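Local structure of alternansucrase (Leuconostoc mesenteroides, 6HVG) at residues Y537-H542 with T547-N552; H767-N772 with L782-E787; T1238-K1241 with K1246-N1249. The protein belongs to glycosyl hydrolase family 70 and joins a TIM-barrel-clan core that carries a calcium ion to choline-binding and cell-wall-binding type repeats. One frame throughout, in Å; residues are numbered along the deposited sequence.

Interaction 1: residues Y537-H542 with T547-N552; sequences YQDDSH and TDSGNN
Asp539 and Ser549 are the central pair in this surface contact between two pieces of one long loop, which meet where the CA atoms of Asp539 and Asp548 lie 4.6 Å apart. The side chain of Asp539 can be followed outwards from its root. Its CB sits beside the carboxylate of Asp548, about 4.0 Å from OD1 of that residue. With CG beside its own backbone N (chi1 -70°), the chain carries its carboxylate over the turn that begins at Asp548. Asp539 CG comes within 3.5 Å of Ser549 OG. At the tip Asp539 OD1 carries the two firm bonds: it accepts from Ser549 OG through its syn lone pair, at 3.0 Å, and takes a second bond from Ser549 N, also 3.0 Å away and nearly straight at the hydrogen, although this donor stands well above the carboxylate plane. Asp539 OD2, still near Ser549 OG, receives a weak bond from Asn551 N. Asp539 OD1 also forms a salt bridge with Arg553, whose guanidinium reaches Thr547 O as well.

Residues 547-552 are themselves braced. Asp548 OD1 accepts from Gly550 N at 2.8 Å, closing an Asx turn, while Ser549 OG takes a bond from Asn552 N in an ST motif. Ser549 OG thus donates to Asp539 and accepts from its own segment.

Two carboxylates remain close: those of Asp539 and Asp548 are stacked with planes 11° apart, their OD1 atoms separated by 3.8 Å. If both are ionised, the two would probably disfavour each other, a cost that Arg553 and the backbone N-H groups may offset. The chemistry is therefore that of an acidic acceptor gathering the donors of a tight turn.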
loop_
_atom_site.group_PDB
_atom_site.type_symbol
_atom_site.label_atom_id
_atom_site.label_comp_id
_atom_site.label_asym_id
_atom_site.label_seq_id
_atom_site.Cartn_x
_atom_site.Cartn_y
_atom_site.Cartn_z
ATOM N N TYR A 537 11.471 -0.022 16.516
ATOM C CA TYR A 537 12.604 -0.242 17.381
ATOM C C TYR A 537 12.265 0.143 18.816
ATOM O O TYR A 537 11.495 1.076 19.056
ATOM C CB TYR A 537 13.827 0.557 16.929
ATOM C CG TYR A 537 14.325 0.272 15.528
ATOM C CD1 TYR A 537 14.060 -0.909 14.886
ATOM C CD2 TYR A 537 15.091 1.213 14.846
ATOM C CE1 TYR A 537 14.501 -1.138 13.581
ATOM C CE2 TYR A 537 15.558 0.973 13.564
ATOM C CZ TYR A 537 15.253 -0.207 12.942
ATOM O OH TYR A 537 15.689 -0.437 11.680
ATOM N N GLN A 538 12.879 -0.566 19.773
ATOM C CA GLN A 538 12.597 -0.353 21.198
ATOM C C GLN A 538 13.811 0.132 21.975
ATOM O O GLN A 538 14.947 -0.095 21.575
ATOM C CB GLN A 538 12.063 -1.634 21.812
ATOM C CG GLN A 538 10.932 -2.280 21.028
ATOM C CD GLN A 538 9.678 -1.433 20.963
ATOM O OE1 GLN A 538 9.236 -0.869 21.953
ATOM N NE2 GLN A 538 9.107 -1.329 19.776
ATOM N N ASP A 539 13.546 0.831 23.075
ATOM C CA ASP A 539 14.588 1.258 24.026
ATOM C C ASP A 539 14.882 0.125 24.973
ATOM O O ASP A 539 14.082 -0.147 25.862
ATOM C CB ASP A 539 14.137 2.478 24.834
ATOM C CG ASP A 539 14.054 3.741 24.001
ATOM O OD1 ASP A 539 14.578 3.776 22.868
ATOM O OD2 ASP A 539 13.479 4.719 24.502
ATOM N N ASP A 540 16.043 -0.507 24.791
ATOM C CA ASP A 540 16.404 -1.712 25.517
ATOM C C ASP A 540 17.895 -1.642 25.878
ATOM O O ASP A 540 18.751 -2.232 25.208
ATOM C CB ASP A 540 16.056 -2.925 24.648
ATOM C CG ASP A 540 16.471 -4.262 25.262
ATOM O OD1 ASP A 540 16.856 -4.327 26.465
ATOM O OD2 ASP A 540 16.380 -5.263 24.508
ATOM N N SER A 541 18.178 -0.901 26.952
ATOM C CA SER A 541 19.540 -0.674 27.434
ATOM C C SER A 541 20.310 -1.946 27.876
ATOM O O SER A 541 21.537 -1.965 27.816
ATOM C CB SER A 541 19.499 0.314 28.588
ATOM O OG SER A 541 18.670 -0.175 29.625
ATOM N N HIS A 542 19.610 -3.005 28.293
ATOM C CA HIS A 542 20.284 -4.246 28.683
ATOM C C HIS A 542 20.930 -4.987 27.489
ATOM O O HIS A 542 22.100 -5.368 27.548
ATOM C CB HIS A 542 19.328 -5.178 29.432
ATOM C CG HIS A 542 20.020 -6.330 30.102
ATOM N ND1 HIS A 542 19.936 -7.631 29.637
ATOM C CD2 HIS A 542 20.846 -6.370 31.180
ATOM C CE1 HIS A 542 20.671 -8.420 30.399
ATOM N NE2 HIS A 542 21.236 -7.681 31.341
ATOM N N THR A 547 21.420 1.266 20.368
ATOM C CA THR A 547 20.188 1.510 19.662
ATOM C C THR A 547 19.152 2.234 20.513
ATOM O O THR A 547 18.081 2.573 20.035
ATOM C CB THR A 547 19.668 0.153 19.213
ATOM O OG1 THR A 547 20.475 -0.269 18.100
ATOM C CG2 THR A 547 18.186 0.198 18.827
ATOM N N ASP A 548 19.484 2.510 21.768
ATOM C CA ASP A 548 18.552 3.130 22.699
ATOM C C ASP A 548 18.405 4.593 22.273
ATOM O O ASP A 548 19.391 5.248 21.955
ATOM C CB ASP A 548 19.098 2.990 24.120
ATOM C CG ASP A 548 18.119 3.379 25.188
ATOM O OD1 ASP A 548 17.588 4.488 25.129
ATOM O OD2 ASP A 548 17.905 2.587 26.123
ATOM N N SER A 549 17.176 5.097 22.270
ATOM C CA SER A 549 16.909 6.472 21.839
ATOM C C SER A 549 16.840 7.513 22.966
ATOM O O SER A 549 16.563 8.671 22.718
ATOM C CB SER A 549 15.595 6.500 21.076
ATOM O OG SER A 549 14.483 6.585 21.956
ATOM N N GLY A 550 17.053 7.102 24.203
ATOM C CA GLY A 550 16.994 8.014 25.330
ATOM C C GLY A 550 15.600 8.497 25.625
ATOM O O GLY A 550 15.406 9.676 25.911
ATOM N N ASN A 551 14.638 7.574 25.571
ATOM C CA ASN A 551 13.215 7.826 25.811
ATOM C C ASN A 551 12.590 8.846 24.860
ATOM O O ASN A 551 11.846 9.731 25.263
ATOM C CB ASN A 551 12.938 8.180 27.275
ATOM C CG ASN A 551 11.475 7.933 27.665
ATOM O OD1 ASN A 551 10.807 7.049 27.108
ATOM N ND2 ASN A 551 10.962 8.730 28.604
ATOM N N ASN A 552 12.895 8.685 23.580
ATOM C CA ASN A 552 12.298 9.472 22.532
ATOM C C ASN A 552 11.355 8.520 21.800
ATOM O O ASN A 552 10.598 7.800 22.445
ATOM C CB ASN A 552 13.384 10.054 21.642
ATOM C CG ASN A 552 14.147 11.162 22.337
ATOM O OD1 ASN A 552 13.583 12.204 22.649
ATOM N ND2 ASN A 552 15.421 10.946 22.578
#

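Interaction 2: residues H767-N772 with L782-E787; sequences HGIIKN and LAQGME
Gln784, on helix 779-793, and Ile769 meet at the oxygen end of a flat amide: OE1 of Gln784 lies 3.9 Å from Ile769 CD1, a methyl against a carbonyl oxygen. The imidazole of His767 does not reach residues 782-787, but it stacks on Phe788 further along the same helix, while its ND1 bonds back to Ala763 O.

Between the segments the touching falls to a single methyl. Ile769 holds CG1 beside its backbone N (chi1 -58°) and runs on extended, which sends CD1 towards the helix. There CD1 packs 3.5 Å from Gly785 N and 3.7 Å from Gly785 CA, with Gln784 CB at 3.8 Å. At Gly785, which has no side chain, the methyl lies against the helix backbone itself. Ile769 follows Gly768, the C-prime residue of the Schellman motif that ends helix 757-766, so the residue just past the cap, its N still bonded to Met764 O, leans on helix 779-793. Nearby, Ile769 O accepts from Gln781 NE2, a second tie to that helix.

The contact across the pair is dispersive, without polar bonds of its own; its chemistry implies a fit of shape, with polar fastening left to the Ile769 carbonyl and Gln781.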
loop_
_atom_site.group_PDB
_atom_site.type_symbol
_atom_site.label_atom_id
_atom_site.label_comp_id
_atom_site.label_asym_id
_atom_site.label_seq_id
_atom_site.Cartn_x
_atom_site.Cartn_y
_atom_site.Cartn_z
ATOM N N HIS A 767 -1.712 -4.616 -19.504
ATOM C CA HIS A 767 -1.007 -5.104 -20.691
ATOM C C HIS A 767 0.049 -6.180 -20.355
ATOM O O HIS A 767 0.935 -6.482 -21.166
ATOM C CB HIS A 767 -0.382 -3.916 -21.453
ATOM C CG HIS A 767 -1.377 -3.091 -22.215
ATOM N ND1 HIS A 767 -2.269 -2.239 -21.596
ATOM C CD2 HIS A 767 -1.626 -2.993 -23.539
ATOM C CE1 HIS A 767 -3.029 -1.655 -22.506
ATOM N NE2 HIS A 767 -2.655 -2.094 -23.694
ATOM N N GLY A 768 -0.072 -6.777 -19.171
ATOM C CA GLY A 768 0.797 -7.880 -18.759
ATOM C C GLY A 768 2.261 -7.541 -18.535
ATOM O O GLY A 768 3.105 -8.434 -18.508
ATOM N N ILE A 769 2.579 -6.263 -18.353
ATOM C CA ILE A 769 3.970 -5.843 -18.169
ATOM C C ILE A 769 4.457 -6.118 -16.743
ATOM O O ILE A 769 5.612 -6.474 -16.533
ATOM C CB ILE A 769 4.144 -4.367 -18.543
ATOM C CG1 ILE A 769 3.697 -4.190 -19.990
ATOM C CG2 ILE A 769 5.601 -3.944 -18.347
ATOM C CD1 ILE A 769 4.113 -2.878 -20.614
ATOM N N ILE A 770 3.557 -5.980 -15.781
ATOM C CA ILE A 770 3.820 -6.391 -14.414
ATOM C C ILE A 770 2.571 -7.071 -13.911
ATOM O O ILE A 770 1.497 -6.947 -14.511
ATOM C CB ILE A 770 4.134 -5.200 -13.504
ATOM C CG1 ILE A 770 2.972 -4.194 -13.515
ATOM C CG2 ILE A 770 5.423 -4.543 -13.949
ATOM C CD1 ILE A 770 3.181 -3.003 -12.607
ATOM N N LYS A 771 2.690 -7.756 -12.784
ATOM C CA LYS A 771 1.536 -8.428 -12.195
ATOM C C LYS A 771 0.923 -7.624 -11.045
ATOM O O LYS A 771 -0.292 -7.473 -10.971
ATOM C CB LYS A 771 1.943 -9.829 -11.768
ATOM C CG LYS A 771 2.521 -10.608 -12.949
ATOM C CD LYS A 771 2.853 -12.066 -12.627
ATOM C CE LYS A 771 3.458 -12.788 -13.835
ATOM N NZ LYS A 771 4.667 -12.113 -14.400
ATOM N N ASN A 772 1.774 -7.072 -10.185
ATOM C CA ASN A 772 1.319 -6.361 -8.980
ATOM C C ASN A 772 1.793 -4.915 -8.948
ATOM O O ASN A 772 2.844 -4.590 -9.494
ATOM C CB ASN A 772 1.869 -7.045 -7.724
ATOM C CG ASN A 772 1.185 -8.352 -7.413
ATOM O OD1 ASN A 772 0.551 -8.950 -8.270
ATOM N ND2 ASN A 772 1.312 -8.801 -6.180
ATOM N N LEU A 782 8.716 0.406 -17.963
ATOM C CA LEU A 782 7.959 1.645 -17.801
ATOM C C LEU A 782 7.635 2.329 -19.141
ATOM O O LEU A 782 6.497 2.750 -19.365
ATOM C CB LEU A 782 8.718 2.614 -16.919
ATOM C CG LEU A 782 8.067 3.972 -16.625
ATOM C CD1 LEU A 782 6.668 3.825 -16.088
ATOM C CD2 LEU A 782 8.936 4.732 -15.628
ATOM N N ALA A 783 8.628 2.410 -20.029
ATOM C CA ALA A 783 8.466 3.048 -21.340
ATOM C C ALA A 783 7.396 2.396 -22.211
ATOM O O ALA A 783 6.618 3.094 -22.874
ATOM C CB ALA A 783 9.794 3.076 -22.082
ATOM N N GLN A 784 7.364 1.065 -22.214
ATOM C CA GLN A 784 6.359 0.307 -22.975
ATOM C C GLN A 784 4.958 0.562 -22.446
ATOM O O GLN A 784 4.026 0.751 -23.229
ATOM C CB GLN A 784 6.606 -1.193 -22.871
ATOM C CG GLN A 784 7.860 -1.709 -23.547
ATOM C CD GLN A 784 8.165 -3.152 -23.163
ATOM O OE1 GLN A 784 7.365 -3.823 -22.497
ATOM N NE2 GLN A 784 9.329 -3.630 -23.573
ATOM N N GLY A 785 4.819 0.555 -21.117
ATOM C CA GLY A 785 3.540 0.823 -20.469
ATOM C C GLY A 785 3.077 2.228 -20.785
ATOM O O GLY A 785 1.910 2.478 -21.082
ATOM N N MET A 786 4.028 3.150 -20.741
ATOM C CA MET A 786 3.756 4.547 -21.011
ATOM C C MET A 786 3.167 4.775 -22.384
ATOM O O MET A 786 2.312 5.651 -22.539
ATOM C CB MET A 786 5.025 5.380 -20.830
ATOM C CG MET A 786 5.337 5.673 -19.371
ATOM S SD MET A 786 3.993 6.562 -18.561
ATOM C CE MET A 786 4.831 7.027 -17.055
ATOM N N GLU A 787 3.604 3.995 -23.370
ATOM C CA GLU A 787 3.033 4.109 -24.716
ATOM C C GLU A 787 1.525 3.778 -24.739
ATOM O O GLU A 787 0.768 4.423 -25.470
ATOM C CB GLU A 787 3.820 3.275 -25.742
ATOM C CG GLU A 787 5.179 3.872 -26.112
ATOM C CD GLU A 787 5.096 5.290 -26.723
ATOM O OE1 GLU A 787 4.482 5.471 -27.804
ATOM O OE2 GLU A 787 5.653 6.242 -26.119
#

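Interaction 3: residues T1238-K1241 with K1246-N1249; sequences TKIK and KYMN
Ile1240 and Tyr1247 mark the nearest approach of the two backbones, yet their CA atoms are 9.2 Å apart, so side chains must bridge the gap. Residues 1238-1240 are extended but belong to no regular strand. The opposing piece leaves a turn at Lys1246 and passes into strand 1248-1252.

The bridge is built round the Tyr1247 ring. Its CG lies beside the backbone N (chi1 -63°), directing the ring towards the extended piece. Ile1240 approaches over one face: CD1 stands 4.0 Å from the ring centroid and only 5° off its normal, a CH-pi contact, while CG1 reaches CE2 of Tyr1247 at 3.9 Å. The isoleucine and the tyrosine run antiparallel, each passing alongside the other. On the other face Lys1246 lays CG 4.1 Å above the plane, also over the centre, so that the phenol is sandwiched between two aliphatic chains. Thr1238 adds a lighter touch, its CG2 lying 4.0 Å from Tyr1247 OH. Val589 of helix 587-601 touches both Ile1240 and Tyr1247 and carries the apolar packing onward.

Beyond the ring, Asn1249 ND2 bonds to Asp581 OD2, and Asp581 is a ligand of the calcium ion. The arrangement is an aromatic residue packed at the entry to an inner strand, between 580-582 and 534-537, of an antiparallel sheet that Asn1249 and Asp581 connect to the calcium site of this family 70 protein.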
loop_
_atom_site.group_PDB
_atom_site.type_symbol
_atom_site.label_atom_id
_atom_site.label_comp_id
_atom_site.label_asym_id
_atom_site.label_seq_id
_atom_site.Cartn_x
_atom_site.Cartn_y
_atom_site.Cartn_z
ATOM N N THR A 1238 24.319 18.229 20.175
ATOM C CA THR A 1238 24.811 17.015 19.529
ATOM C C THR A 1238 24.544 17.108 18.017
ATOM O O THR A 1238 23.435 17.438 17.591
ATOM C CB THR A 1238 24.088 15.799 20.128
ATOM O OG1 THR A 1238 24.094 15.912 21.563
ATOM C CG2 THR A 1238 24.742 14.510 19.720
ATOM N N LYS A 1239 25.562 16.829 17.212
ATOM C CA LYS A 1239 25.450 16.931 15.758
ATOM C C LYS A 1239 25.354 15.535 15.139
ATOM O O LYS A 1239 25.988 14.614 15.633
ATOM C CB LYS A 1239 26.660 17.666 15.166
ATOM C CG LYS A 1239 26.551 19.174 15.151
ATOM C CD LYS A 1239 27.191 19.815 16.359
ATOM C CE LYS A 1239 26.987 21.319 16.356
ATOM N NZ LYS A 1239 26.983 21.838 17.748
ATOM N N ILE A 1240 24.579 15.393 14.057
ATOM C CA ILE A 1240 24.418 14.111 13.362
ATOM C C ILE A 1240 25.202 14.120 12.052
ATOM O O ILE A 1240 24.681 14.550 11.023
ATOM C CB ILE A 1240 22.923 13.795 13.072
ATOM C CG1 ILE A 1240 22.101 13.815 14.363
ATOM C CG2 ILE A 1240 22.770 12.429 12.406
ATOM C CD1 ILE A 1240 20.601 13.664 14.161
ATOM N N LYS A 1241 26.447 13.651 12.101
ATOM C CA LYS A 1241 27.267 13.432 10.904
ATOM C C LYS A 1241 27.057 12.020 10.335
ATOM O O LYS A 1241 27.411 11.745 9.188
ATOM C CB LYS A 1241 28.757 13.576 11.217
ATOM C CG LYS A 1241 29.249 14.925 11.715
ATOM C CD LYS A 1241 28.673 16.079 10.929
ATOM C CE LYS A 1241 29.510 17.334 11.128
ATOM N NZ LYS A 1241 30.572 17.418 10.103
ATOM N N LYS A 1246 19.648 4.592 16.697
ATOM C CA LYS A 1246 19.131 5.365 17.820
ATOM C C LYS A 1246 18.313 6.586 17.388
ATOM O O LYS A 1246 17.508 7.094 18.157
ATOM C CB LYS A 1246 20.254 5.754 18.793
ATOM C CG LYS A 1246 21.353 6.658 18.239
ATOM C CD LYS A 1246 22.326 7.018 19.348
ATOM C CE LYS A 1246 23.578 7.670 18.813
ATOM N NZ LYS A 1246 24.577 7.849 19.902
ATOM N N TYR A 1247 18.519 7.051 16.156
ATOM C CA TYR A 1247 17.758 8.160 15.612
ATOM C C TYR A 1247 16.573 7.720 14.749
ATOM O O TYR A 1247 15.909 8.550 14.125
ATOM C CB TYR A 1247 18.695 9.074 14.820
ATOM C CG TYR A 1247 19.782 9.726 15.655
ATOM C CD1 TYR A 1247 19.468 10.414 16.824
ATOM C CD2 TYR A 1247 21.114 9.684 15.265
ATOM C CE1 TYR A 1247 20.449 11.018 17.586
ATOM C CE2 TYR A 1247 22.106 10.287 16.030
ATOM C CZ TYR A 1247 21.763 10.953 17.194
ATOM O OH TYR A 1247 22.714 11.566 17.982
ATOM N N MET A 1248 16.254 6.437 14.777
ATOM C CA MET A 1248 15.200 5.883 13.926
ATOM C C MET A 1248 14.063 5.302 14.752
ATOM O O MET A 1248 14.283 4.764 15.823
ATOM C CB MET A 1248 15.770 4.766 13.033
ATOM C CG MET A 1248 16.913 5.192 12.121
ATOM S SD MET A 1248 16.387 6.210 10.749
ATOM C CE MET A 1248 17.953 6.814 10.181
ATOM N N ASN A 1249 12.847 5.394 14.224
ATOM C CA ASN A 1249 11.691 4.741 14.805
ATOM C C ASN A 1249 11.598 3.295 14.385
ATOM O O ASN A 1249 11.124 2.451 15.145
ATOM C CB ASN A 1249 10.413 5.447 14.379
ATOM C CG ASN A 1249 10.265 6.822 15.006
ATOM O OD1 ASN A 1249 10.789 7.086 16.083
ATOM N ND2 ASN A 1249 9.557 7.711 14.317
#

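Interactions 1 and 3 are far apart in sequence but adjacent in space, with centres about 12 Å apart. Tyr537 N probably bonds to Asn1249 O, joining neighbouring antiparallel strands 534-537 and 1248-1252, and Lys1246 packs against Asp548 and Ser549. Arg553 links them again by reaching both Asp539 and Met1248 O. Both lie in the neighbourhood of the calcium site, and neither supplies a ligand: the side chains of Asn552 and Tyr1247 lie about 13 and 12 Å from the ion. Interaction 2 stands apart, its centre about 44 Å from that of interaction 1 and 40 Å from that of interaction 3. Even the nearest atoms are about 24 and 26 Å away, respectively.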